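Local coordinates for bifunctional purine biosynthetic protein ADE5,7 (Cryptococcus neoformans var. grubii serotype A, PDB 7LVO) that catalyses, in the N-terminal half of the enzyme described here, the ATP-dependent joining of glycine to 5-phosphoribosylamine, the second step of de novo purine biosynthesis, at residues K262-G267 / G274-Y279; G337-Q342 / S380-S385; P311-L316 / V362-D367; A245-Y250 / P300-M305. All coordinates share one frame; numbering follows the deposited sequence.

Interaction 1 of 4, residues K262-G267 / G274-Y279; sequences KRIGEG and GGMGAY
I264 and M276 meet in the one apolar side-chain contact between the segments. The outermost methyl of I264, CD1, rests 3.5 Å from M276 SD, with the thioether methyl CE next at 3.7 Å, and the two side chains run obliquely across one another. In M276, bends at chi2 and chi3 (both -60°) curl the chain round so that CG, SD and CE all lie within 3.9 Å of I264 CD1. On the other partner, I264 carries CG1 trans to the backbone N (chi1 -172°), and this delivers CD1 to the sulfur.

The strands 259-263 and 277-280 are antiparallel neighbours at one border of a five-stranded sheet, and the contact lies where the first of them is leaving it: the chain turns a corner at I264. M276 still holds the sheet through its backbone, bonding to H261 on one side and to V382 of strand 377-384 on the other. Flanking it, G275 and G277 adopt backbone angles, with large positive phi, that are open mainly to glycine.

Polar groups add one packing contact, R263 O against M276 CG at 3.8 Å, and no hydrogen bond links the two segments directly. That carbonyl oxygen is instead bonded by R460 NH1, while K262 O accepts from T273 OG1. Charged ends are anchored further off: K262 NZ pairs with E240, and E266 with R461. The R263 side chain lies about 6 Å from that of I203, a residue of the predicted ATP-binding region.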
loop_
_atom_site.group_PDB
_atom_site.type_symbol
_atom_site.label_atom_id
_atom_site.label_comp_id
_atom_site.label_asym_id
_atom_site.label_seq_id
_atom_site.Cartn_x
_atom_site.Cartn_y
_atom_site.Cartn_z
ATOM N N LYS A 262 -3.625 -7.624 9.473
ATOM C CA LYS A 262 -3.318 -6.344 10.099
ATOM C C LYS A 262 -2.834 -6.525 11.534
ATOM O O LYS A 262 -1.967 -5.778 11.999
ATOM C CB LYS A 262 -4.549 -5.437 10.068
ATOM C CG LYS A 262 -4.975 -4.997 8.678
ATOM C CD LYS A 262 -6.243 -4.145 8.734
ATOM C CE LYS A 262 -6.615 -3.605 7.358
ATOM N NZ LYS A 262 -7.848 -2.763 7.398
ATOM N N ARG A 263 -3.377 -7.506 12.247
ATOM C CA ARG A 263 -3.106 -7.640 13.674
ATOM C C ARG A 263 -1.804 -8.396 13.927
ATOM O O ARG A 263 -1.376 -9.235 13.128
ATOM C CB ARG A 263 -4.270 -8.349 14.367
ATOM C CG ARG A 263 -5.539 -7.509 14.440
ATOM C CD ARG A 263 -6.751 -8.346 14.820
ATOM N NE ARG A 263 -7.949 -7.531 14.986
ATOM C CZ ARG A 263 -8.329 -6.981 16.134
ATOM N NH1 ARG A 263 -7.625 -7.139 17.243
ATOM N NH2 ARG A 263 -9.444 -6.258 16.169
ATOM N N ILE A 264 -1.181 -8.094 15.069
ATOM C CA ILE A 264 0.132 -8.652 15.372
ATOM C C ILE A 264 0.014 -10.062 15.932
ATOM O O ILE A 264 0.865 -10.916 15.664
ATOM C CB ILE A 264 0.879 -7.717 16.340
ATOM C CG1 ILE A 264 2.329 -8.166 16.526
ATOM C CG2 ILE A 264 0.181 -7.678 17.700
ATOM C CD1 ILE A 264 3.190 -7.999 15.292
ATOM N N GLY A 265 -1.028 -10.331 16.716
ATOM C CA GLY A 265 -1.142 -11.620 17.382
ATOM C C GLY A 265 -1.762 -12.680 16.483
ATOM O O GLY A 265 -2.665 -12.408 15.690
ATOM N N GLU A 266 -1.259 -13.904 16.619
ATOM C CA GLU A 266 -1.811 -15.029 15.879
ATOM C C GLU A 266 -3.302 -15.181 16.182
ATOM O O GLU A 266 -3.804 -14.757 17.229
ATOM C CB GLU A 266 -1.070 -16.316 16.228
ATOM C CG GLU A 266 0.397 -16.320 15.821
ATOM C CD GLU A 266 1.092 -17.628 16.148
ATOM O OE1 GLU A 266 0.502 -18.451 16.884
ATOM O OE2 GLU A 266 2.232 -17.836 15.670
ATOM N N GLY A 267 -4.013 -15.798 15.239
ATOM C CA GLY A 267 -5.450 -15.897 15.343
ATOM C C GLY A 267 -6.191 -14.606 15.098
ATOM O O GLY A 267 -7.377 -14.518 15.421
ATOM N N GLY A 274 0.809 -2.258 10.308
ATOM C CA GLY A 274 0.762 -1.954 8.896
ATOM C C GLY A 274 0.628 -3.157 7.996
ATOM O O GLY A 274 0.496 -3.000 6.779
ATOM N N GLY A 275 0.653 -4.361 8.567
ATOM C CA GLY A 275 0.545 -5.582 7.794
ATOM C C GLY A 275 1.629 -6.581 8.139
ATOM O O GLY A 275 2.811 -6.327 7.886
ATOM N N MET A 276 1.241 -7.714 8.728
ATOM C CA MET A 276 2.185 -8.754 9.118
ATOM C C MET A 276 2.292 -9.875 8.094
ATOM O O MET A 276 3.070 -10.807 8.295
ATOM C CB MET A 276 1.793 -9.343 10.476
ATOM C CG MET A 276 1.978 -8.389 11.655
ATOM S SD MET A 276 3.685 -7.850 11.858
ATOM C CE MET A 276 4.526 -9.415 12.115
ATOM N N GLY A 277 1.539 -9.810 7.004
ATOM C CA GLY A 277 1.616 -10.832 5.981
ATOM C C GLY A 277 0.420 -10.823 5.053
ATOM O O GLY A 277 -0.668 -10.397 5.443
ATOM N N ALA A 278 0.608 -11.292 3.822
ATOM C CA ALA A 278 -0.464 -11.286 2.836
ATOM C C ALA A 278 -0.318 -12.487 1.911
ATOM O O ALA A 278 0.729 -13.139 1.854
ATOM C CB ALA A 278 -0.464 -9.983 2.023
ATOM N N TYR A 279 -1.392 -12.777 1.190
ATOM C CA TYR A 279 -1.413 -13.887 0.251
ATOM C C TYR A 279 -2.380 -13.546 -0.875
ATOM O O TYR A 279 -3.300 -12.736 -0.707
ATOM C CB TYR A 279 -1.810 -15.205 0.930
ATOM C CG TYR A 279 -3.109 -15.137 1.704
ATOM C CD1 TYR A 279 -3.138 -14.666 3.006
ATOM C CD2 TYR A 279 -4.306 -15.537 1.125
ATOM C CE1 TYR A 279 -4.319 -14.599 3.720
ATOM C CE2 TYR A 279 -5.497 -15.469 1.829
ATOM C CZ TYR A 279 -5.494 -15.001 3.127
ATOM O OH TYR A 279 -6.670 -14.926 3.839
#

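Interaction 2 of 4, residues G337-Q342 / S380-S385; sequences GDPETQ and SVVLAS
P339 and S380 form the close part of this contact. S380 OG donates to P339 O at 3.1 Å, approaching from 46° above the carbonyl plane instead of along a lone pair. With chi1 at 61° the hydroxyl sits between the backbone N and the carbonyl carbon of its own residue, which brings it to the proline. S380 OG is also 3.7 Å from P339 CB. Alongside, the proline ring crosses V382 at about a right angle, P339 CG meeting V382 CG2 at 4.0 Å.

The fit slackens at Q342, where only CB approaches S380 CB (4.1 Å), and strand 377-384 moves away beyond V382. The partly exposed side belongs to D338, which precedes a cis peptide bond to P339. D338 OD1 accepts from Q342 NE2 at 3.1 Å in a nearly straight bond (175°), met from above the carboxylate plane, so the amide is held within its own segment. G337 O takes both T341 N and T341 OG1, tying down the start of the helix.

Helix 340-344 is thus laid against strand 377-384, with R427 and C432 of strand 427-435 touching P339 and Q342, while helix 47-56 packs on T341 and Q342.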
loop_
_atom_site.group_PDB
_atom_site.type_symbol
_atom_site.label_atom_id
_atom_site.label_comp_id
_atom_site.label_asym_id
_atom_site.label_seq_id
_atom_site.Cartn_x
_atom_site.Cartn_y
_atom_site.Cartn_z
ATOM N N GLY A 337 0.542 -1.472 -2.000
ATOM C CA GLY A 337 0.376 -1.821 -0.609
ATOM C C GLY A 337 1.555 -2.612 -0.069
ATOM O O GLY A 337 2.324 -3.219 -0.812
ATOM N N ASP A 338 1.692 -2.598 1.254
ATOM C CA ASP A 338 2.759 -3.313 1.942
ATOM C C ASP A 338 2.121 -4.092 3.084
ATOM O O ASP A 338 1.449 -3.483 3.943
ATOM C CB ASP A 338 3.819 -2.339 2.455
ATOM C CG ASP A 338 5.084 -3.038 2.913
ATOM O OD1 ASP A 338 4.987 -4.005 3.676
ATOM O OD2 ASP A 338 6.180 -2.623 2.477
ATOM N N PRO A 339 2.305 -5.421 3.162
ATOM C CA PRO A 339 3.148 -6.276 2.320
ATOM C C PRO A 339 2.442 -6.970 1.153
ATOM O O PRO A 339 2.929 -7.996 0.695
ATOM C CB PRO A 339 3.651 -7.325 3.320
ATOM C CG PRO A 339 2.446 -7.522 4.219
ATOM C CD PRO A 339 1.760 -6.165 4.316
ATOM N N GLU A 340 1.335 -6.408 0.666
ATOM C CA GLU A 340 0.640 -7.033 -0.461
ATOM C C GLU A 340 1.532 -7.076 -1.698
ATOM O O GLU A 340 1.490 -8.038 -2.474
ATOM C CB GLU A 340 -0.655 -6.276 -0.774
ATOM C CG GLU A 340 -1.774 -6.486 0.219
ATOM C CD GLU A 340 -1.823 -5.418 1.283
ATOM O OE1 GLU A 340 -0.855 -4.636 1.385
ATOM O OE2 GLU A 340 -2.826 -5.358 2.014
ATOM N N THR A 341 2.338 -6.033 -1.907
ATOM C CA THR A 341 3.176 -5.972 -3.100
ATOM C C THR A 341 4.211 -7.083 -3.108
ATOM O O THR A 341 4.460 -7.702 -4.153
ATOM C CB THR A 341 3.858 -4.607 -3.189
ATOM O OG1 THR A 341 2.864 -3.583 -3.287
ATOM C CG2 THR A 341 4.781 -4.530 -4.400
ATOM N N GLN A 342 4.824 -7.359 -1.951
ATOM C CA GLN A 342 5.861 -8.390 -1.902
ATOM C C GLN A 342 5.345 -9.736 -2.387
ATOM O O GLN A 342 6.096 -10.511 -2.993
ATOM C CB GLN A 342 6.405 -8.527 -0.481
ATOM C CG GLN A 342 7.189 -7.305 0.013
ATOM C CD GLN A 342 6.316 -6.280 0.718
ATOM O OE1 GLN A 342 5.328 -5.785 0.161
ATOM N NE2 GLN A 342 6.677 -5.956 1.955
ATOM N N SER A 380 3.507 -13.640 1.678
ATOM C CA SER A 380 4.545 -12.823 2.291
ATOM C C SER A 380 4.358 -12.866 3.798
ATOM O O SER A 380 3.250 -12.639 4.289
ATOM C CB SER A 380 4.496 -11.375 1.793
ATOM O OG SER A 380 3.263 -10.751 2.111
ATOM N N VAL A 381 5.434 -13.150 4.527
ATOM C CA VAL A 381 5.396 -13.264 5.983
ATOM C C VAL A 381 6.406 -12.281 6.559
ATOM O O VAL A 381 7.599 -12.350 6.243
ATOM C CB VAL A 381 5.698 -14.692 6.453
ATOM C CG1 VAL A 381 5.714 -14.742 7.981
ATOM C CG2 VAL A 381 4.670 -15.671 5.898
ATOM N N VAL A 382 5.929 -11.379 7.411
ATOM C CA VAL A 382 6.729 -10.273 7.918
ATOM C C VAL A 382 7.442 -10.697 9.195
ATOM O O VAL A 382 6.854 -11.335 10.077
ATOM C CB VAL A 382 5.848 -9.029 8.162
ATOM C CG1 VAL A 382 6.642 -7.948 8.889
ATOM C CG2 VAL A 382 5.295 -8.492 6.846
ATOM N N LEU A 383 8.717 -10.337 9.288
ATOM C CA LEU A 383 9.487 -10.427 10.520
ATOM C C LEU A 383 9.637 -9.021 11.092
ATOM O O LEU A 383 10.138 -8.121 10.409
ATOM C CB LEU A 383 10.851 -11.057 10.265
ATOM C CG LEU A 383 10.982 -12.542 10.608
ATOM C CD1 LEU A 383 9.984 -13.383 9.840
ATOM C CD2 LEU A 383 12.404 -13.021 10.329
ATOM N N ALA A 384 9.193 -8.833 12.331
ATOM C CA ALA A 384 9.171 -7.523 12.962
ATOM C C ALA A 384 10.118 -7.492 14.159
ATOM O O ALA A 384 10.629 -8.518 14.606
ATOM C CB ALA A 384 7.748 -7.149 13.395
ATOM N N SER A 385 10.329 -6.288 14.677
ATOM C CA SER A 385 11.207 -6.068 15.816
ATOM C C SER A 385 10.456 -6.256 17.129
ATOM O O SER A 385 9.248 -6.037 17.215
ATOM C CB SER A 385 11.807 -4.659 15.765
ATOM O OG SER A 385 12.600 -4.471 14.601
#

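Interaction 3 of 4, residues P311-L316 / V362-D367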
loop_
_atom_site.group_PDB
_atom_site.type_symbol
_atom_site.label_atom_id
_atom_site.label_comp_id
_atom_site.label_asym_id
_atom_site.label_seq_id
_atom_site.Cartn_x
_atom_site.Cartn_y
_atom_site.Cartn_z
ATOM N N PRO A 311 -8.810 12.773 -13.241
ATOM C CA PRO A 311 -8.595 11.344 -13.496
ATOM C C PRO A 311 -7.486 10.784 -12.616
ATOM O O PRO A 311 -6.574 11.498 -12.202
ATOM C CB PRO A 311 -8.204 11.299 -14.977
ATOM C CG PRO A 311 -8.790 12.554 -15.563
ATOM C CD PRO A 311 -8.734 13.587 -14.470
ATOM N N PHE A 312 -7.580 9.489 -12.334
ATOM C CA PHE A 312 -6.637 8.808 -11.462
ATOM C C PHE A 312 -5.657 7.997 -12.301
ATOM O O PHE A 312 -6.067 7.121 -13.075
ATOM C CB PHE A 312 -7.344 7.877 -10.474
ATOM C CG PHE A 312 -6.397 7.191 -9.523
ATOM C CD1 PHE A 312 -5.799 5.987 -9.870
ATOM C CD2 PHE A 312 -6.080 7.765 -8.299
ATOM C CE1 PHE A 312 -4.916 5.366 -9.006
ATOM C CE2 PHE A 312 -5.208 7.132 -7.429
ATOM C CZ PHE A 312 -4.620 5.934 -7.793
ATOM N N VAL A 313 -4.370 8.281 -12.137
ATOM C CA VAL A 313 -3.298 7.539 -12.787
ATOM C C VAL A 313 -2.413 6.947 -11.700
ATOM O O VAL A 313 -2.053 7.638 -10.739
ATOM C CB VAL A 313 -2.481 8.436 -13.736
ATOM C CG1 VAL A 313 -1.380 7.630 -14.403
ATOM C CG2 VAL A 313 -3.391 9.073 -14.783
ATOM N N GLY A 314 -2.075 5.667 -11.844
ATOM C CA GLY A 314 -1.204 5.012 -10.888
ATOM C C GLY A 314 -1.756 3.698 -10.380
ATOM O O GLY A 314 -2.458 2.986 -11.109
ATOM N N MET A 315 -1.444 3.366 -9.129
ATOM C CA MET A 315 -1.879 2.122 -8.503
ATOM C C MET A 315 -3.036 2.443 -7.565
ATOM O O MET A 315 -2.843 3.078 -6.522
ATOM C CB MET A 315 -0.723 1.454 -7.754
ATOM C CG MET A 315 -1.152 0.385 -6.758
ATOM S SD MET A 315 -2.391 -0.757 -7.410
ATOM C CE MET A 315 -1.542 -1.406 -8.847
ATOM N N LEU A 316 -4.237 1.996 -7.934
ATOM C CA LEU A 316 -5.417 2.145 -7.092
ATOM C C LEU A 316 -5.533 0.920 -6.188
ATOM O O LEU A 316 -5.822 -0.185 -6.660
ATOM C CB LEU A 316 -6.669 2.324 -7.943
ATOM C CG LEU A 316 -7.967 2.491 -7.156
ATOM C CD1 LEU A 316 -7.969 3.822 -6.427
ATOM C CD2 LEU A 316 -9.180 2.360 -8.068
ATOM N N VAL A 362 1.446 5.930 -17.159
ATOM C CA VAL A 362 1.672 7.364 -17.246
ATOM C C VAL A 362 1.550 7.863 -18.684
ATOM O O VAL A 362 1.317 9.056 -18.899
ATOM C CB VAL A 362 3.039 7.755 -16.663
ATOM C CG1 VAL A 362 3.153 7.255 -15.234
ATOM C CG2 VAL A 362 4.178 7.220 -17.527
ATOM N N GLU A 363 1.704 6.981 -19.671
ATOM C CA GLU A 363 1.598 7.340 -21.081
ATOM C C GLU A 363 0.208 7.086 -21.651
ATOM O O GLU A 363 -0.033 7.382 -22.823
ATOM C CB GLU A 363 2.650 6.580 -21.890
ATOM C CG GLU A 363 4.078 6.969 -21.526
ATOM C CD GLU A 363 5.122 6.175 -22.275
ATOM O OE1 GLU A 363 4.750 5.335 -23.116
ATOM O OE2 GLU A 363 6.327 6.400 -22.025
ATOM N N ARG A 364 -0.708 6.549 -20.850
ATOM C CA ARG A 364 -2.116 6.424 -21.222
ATOM C C ARG A 364 -2.297 5.411 -22.354
ATOM O O ARG A 364 -2.967 5.679 -23.352
ATOM C CB ARG A 364 -2.704 7.787 -21.604
ATOM C CG ARG A 364 -2.233 8.950 -20.716
ATOM C CD ARG A 364 -2.288 8.614 -19.216
ATOM N NE ARG A 364 -1.625 9.645 -18.421
ATOM C CZ ARG A 364 -2.230 10.692 -17.880
ATOM N NH1 ARG A 364 -3.534 10.864 -17.986
ATOM N NH2 ARG A 364 -1.506 11.578 -17.200
ATOM N N ARG A 365 -1.705 4.231 -22.180
ATOM C CA ARG A 365 -1.838 3.144 -23.141
ATOM C C ARG A 365 -1.876 1.782 -22.440
ATOM O O ARG A 365 -1.410 0.770 -22.982
ATOM C CB ARG A 365 -0.713 3.184 -24.168
ATOM C CG ARG A 365 0.627 3.624 -23.590
ATOM C CD ARG A 365 1.725 3.665 -24.650
ATOM N NE ARG A 365 2.365 2.367 -24.823
ATOM C CZ ARG A 365 3.399 1.942 -24.107
ATOM N NH1 ARG A 365 3.942 2.690 -23.162
ATOM N NH2 ARG A 365 3.905 0.738 -24.354
ATOM N N LEU A 366 -2.443 1.737 -21.232
ATOM C CA LEU A 366 -2.457 0.496 -20.461
ATOM C C LEU A 366 -3.190 -0.628 -21.184
ATOM O O LEU A 366 -2.872 -1.801 -20.980
ATOM C CB LEU A 366 -3.091 0.742 -19.097
ATOM C CG LEU A 366 -3.280 -0.487 -18.197
ATOM C CD1 LEU A 366 -1.965 -1.174 -17.919
ATOM C CD2 LEU A 366 -3.963 -0.063 -16.903
ATOM N N ASP A 367 -4.157 -0.298 -22.039
ATOM C CA ASP A 367 -4.908 -1.324 -22.749
ATOM C C ASP A 367 -4.150 -1.912 -23.927
ATOM O O ASP A 367 -4.690 -2.785 -24.613
ATOM C CB ASP A 367 -6.246 -0.755 -23.236
ATOM C CG ASP A 367 -6.088 0.219 -24.402
ATOM O OD1 ASP A 367 -5.080 0.949 -24.445
ATOM O OD2 ASP A 367 -6.978 0.252 -25.263
#
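The guanidinium group of R364 has V313 CG2 over one face, 3.6 Å above the plane and centred on it, with the carbonyl carbon of V362 at its edge. The second flat group, the F312 ring, carries L316 CD1 on one face, displaced toward the rim, and has M315 C in plane at its edge; both of these partners come from its own segment.

R364 closes a Schellman motif: it is the first residue to leave helix 354-362, with positive phi (68°) and two bonds back into the last turn. The other side is the chain entering strand 315-323, a middle strand of an antiparallel four-stranded sheet in the ATP-grasp region, after a corner at G314. The contact therefore packs the C-terminal end of a helix against the approach to a strand, away from the annotated sites.

V313 supplies both of its methyls. CG2 covers the arginine, lying equally close to R364 NH1 and CZ (3.7 Å each), while V313 CG1 reaches V362 CA at 4.2 Å. The two side chains cross at about a right angle, and no hydrogen bond joins the segments. R364 is exposed and also touches a crystal neighbour, so its pose may owe something to the lattice. Nearby, R365 NH1 makes a salt bridge with E363 OE1, and L366 N is bonded by D248 OD2.

A bend at chi2 (-46°) folds the R364 chain back on its helix, where NE donates to V362 O at 3.0 Å, the acceptor lying close to the guanidinium plane although the donor stands well above the carbonyl plane.

Interaction 4 of 4, residues A245-Y250 / P300-M305; sequences AFSDGY and PTIKGM
G249 and I302 are joined through a water that donates to two backbone carbonyls at once, 2.9 Å from G249 O and 2.7 Å from I302 O. It ties the loop after strand 240-248 to helix 287-307, within the ATP-grasp region of the protein and away from the annotated sites.

Around this bridge the I302 side chain does the packing. Its CG2 methyl is 3.4 Å from G249 O and also approaches Y250 O. The other branch, with CG1 trans to the carbonyl carbon (chi1 -63°), carries CD1 to within 3.4 Å of S247 OG, so one residue spans the end of the strand and the turn beyond it. The serine hydroxyl is spoken for by another group: it bonds to F312 O, and I302 lies against an oxygen already engaged.

An Asx turn is present in the loop, D248 OD1 accepting from Y250 N at 2.9 Å and also from T251 N. G249 at its centre has positive phi (96°), a conformation open mainly to glycine. R306 NH1 is a second donor to G249 O.

Two carbonyls cannot bond each other, and no direct hydrogen bond crosses between the segments; the water spends both of its protons on these acceptors, providing the polar link in a contact otherwise made by the I302 side chain, whose methyls lie against oxygens and carbons of the strand end and turn.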
loop_
_atom_site.group_PDB
_atom_site.type_symbol
_atom_site.label_atom_id
_atom_site.label_comp_id
_atom_site.label_asym_id
_atom_site.label_seq_id
_atom_site.Cartn_x
_atom_site.Cartn_y
_atom_site.Cartn_z
ATOM N N ALA A 245 -5.048 -2.467 -8.549
ATOM C CA ALA A 245 -5.337 -2.343 -9.973
ATOM C C ALA A 245 -4.527 -1.205 -10.573
ATOM O O ALA A 245 -4.479 -0.110 -10.009
ATOM C CB ALA A 245 -6.835 -2.101 -10.204
ATOM N N PHE A 246 -3.899 -1.470 -11.717
ATOM C CA PHE A 246 -3.221 -0.428 -12.476
ATOM C C PHE A 246 -4.242 0.413 -13.226
ATOM O O PHE A 246 -5.231 -0.110 -13.744
ATOM C CB PHE A 246 -2.229 -1.040 -13.466
ATOM C CG PHE A 246 -1.136 -1.839 -12.819
ATOM C CD1 PHE A 246 0.028 -1.231 -12.395
ATOM C CD2 PHE A 246 -1.275 -3.213 -12.642
ATOM C CE1 PHE A 246 1.039 -1.973 -11.798
ATOM C CE2 PHE A 246 -0.280 -3.953 -12.046
ATOM C CZ PHE A 246 0.890 -3.333 -11.628
ATOM N N SER A 247 -3.984 1.719 -13.309
ATOM C CA SER A 247 -4.907 2.644 -13.953
ATOM C C SER A 247 -4.142 3.685 -14.745
ATOM O O SER A 247 -3.135 4.223 -14.270
ATOM C CB SER A 247 -5.800 3.350 -12.924
ATOM O OG SER A 247 -6.580 4.354 -13.528
ATOM N N ASP A 248 -4.627 3.968 -15.954
ATOM C CA ASP A 248 -4.094 5.055 -16.768
ATOM C C ASP A 248 -5.104 6.183 -16.955
ATOM O O ASP A 248 -4.942 7.015 -17.855
ATOM C CB ASP A 248 -3.618 4.520 -18.119
ATOM C CG ASP A 248 -4.763 4.196 -19.070
ATOM O OD1 ASP A 248 -5.954 4.301 -18.682
ATOM O OD2 ASP A 248 -4.465 3.833 -20.227
ATOM N N GLY A 249 -6.143 6.229 -16.114
ATOM C CA GLY A 249 -7.191 7.210 -16.194
ATOM C C GLY A 249 -8.420 6.734 -16.945
ATOM O O GLY A 249 -9.523 7.229 -16.694
ATOM N N TYR A 250 -8.238 5.809 -17.882
ATOM C CA TYR A 250 -9.335 5.174 -18.601
ATOM C C TYR A 250 -9.345 3.671 -18.368
ATOM O O TYR A 250 -10.342 3.126 -17.881
ATOM C CB TYR A 250 -9.235 5.468 -20.108
ATOM C CG TYR A 250 -9.939 6.725 -20.566
ATOM C CD1 TYR A 250 -11.309 6.743 -20.756
ATOM C CD2 TYR A 250 -9.220 7.894 -20.833
ATOM C CE1 TYR A 250 -11.963 7.895 -21.185
ATOM C CE2 TYR A 250 -9.854 9.042 -21.259
ATOM C CZ TYR A 250 -11.226 9.038 -21.441
ATOM O OH TYR A 250 -11.858 10.173 -21.866
ATOM N N PRO A 300 -16.574 2.263 -11.693
ATOM C CA PRO A 300 -17.232 3.517 -11.286
ATOM C C PRO A 300 -16.288 4.501 -10.622
ATOM O O PRO A 300 -16.486 5.720 -10.739
ATOM C CB PRO A 300 -18.327 3.045 -10.319
ATOM C CG PRO A 300 -18.620 1.646 -10.747
ATOM C CD PRO A 300 -17.301 1.070 -11.221
ATOM N N THR A 301 -15.261 4.013 -9.921
ATOM C CA THR A 301 -14.294 4.920 -9.314
ATOM C C THR A 301 -13.467 5.630 -10.383
ATOM O O THR A 301 -13.324 6.857 -10.353
ATOM C CB THR A 301 -13.384 4.158 -8.349
ATOM O OG1 THR A 301 -14.147 3.676 -7.232
ATOM C CG2 THR A 301 -12.271 5.055 -7.840
ATOM N N ILE A 302 -12.915 4.871 -11.333
ATOM C CA ILE A 302 -12.083 5.470 -12.373
ATOM C C ILE A 302 -12.905 6.419 -13.230
ATOM O O ILE A 302 -12.458 7.525 -13.558
ATOM C CB ILE A 302 -11.414 4.373 -13.222
ATOM C CG1 ILE A 302 -10.476 3.533 -12.361
ATOM C CG2 ILE A 302 -10.665 4.989 -14.401
ATOM C CD1 ILE A 302 -9.389 4.323 -11.660
ATOM N N LYS A 303 -14.117 6.003 -13.614
ATOM C CA LYS A 303 -14.988 6.889 -14.383
ATOM C C LYS A 303 -15.368 8.118 -13.569
ATOM O O LYS A 303 -15.389 9.241 -14.089
ATOM C CB LYS A 303 -16.245 6.134 -14.833
ATOM C CG LYS A 303 -17.176 6.960 -15.705
ATOM C CD LYS A 303 -18.534 6.290 -15.877
ATOM C CE LYS A 303 -18.423 4.958 -16.603
ATOM N NZ LYS A 303 -19.764 4.348 -16.840
ATOM N N GLY A 304 -15.684 7.925 -12.287
ATOM C CA GLY A 304 -16.086 9.047 -11.463
ATOM C C GLY A 304 -15.002 10.096 -11.328
ATOM O O GLY A 304 -15.291 11.298 -11.278
ATOM N N MET A 305 -13.739 9.659 -11.264
ATOM C CA MET A 305 -12.642 10.612 -11.131
ATOM C C MET A 305 -12.512 11.480 -12.381
ATOM O O MET A 305 -12.224 12.678 -12.281
ATOM C CB MET A 305 -11.337 9.871 -10.845
ATOM C CG MET A 305 -11.293 9.197 -9.474
ATOM S SD MET A 305 -11.385 10.372 -8.100
ATOM C CE MET A 305 -9.690 10.976 -8.076
HETATM O O HOH W 1 -9.920 8.279 -14.042
#

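How the interactions relate
The four contacts form two pairs. Interactions 1 and 2, with centres 9 Å apart, share one sheet: strands 277-280 and 377-384 are probably hydrogen-bonded through A278 O and S380 N at 2.8 Å. Interactions 3 and 4, 8 Å between centres, meet in another sheet, where G314 O and S247 N lie 3.0 Å apart. The centres of the pairs are 25 to 30 Å apart, although interactions 2 and 3 come within about 5 Å at their nearest atoms without touching. Interactions 1 and 2 lie nearer the predicted nucleotide site: the P339 side chain is about 8 Å from that of S242 and about 10 Å from that of N333, a predicted magnesium ligand.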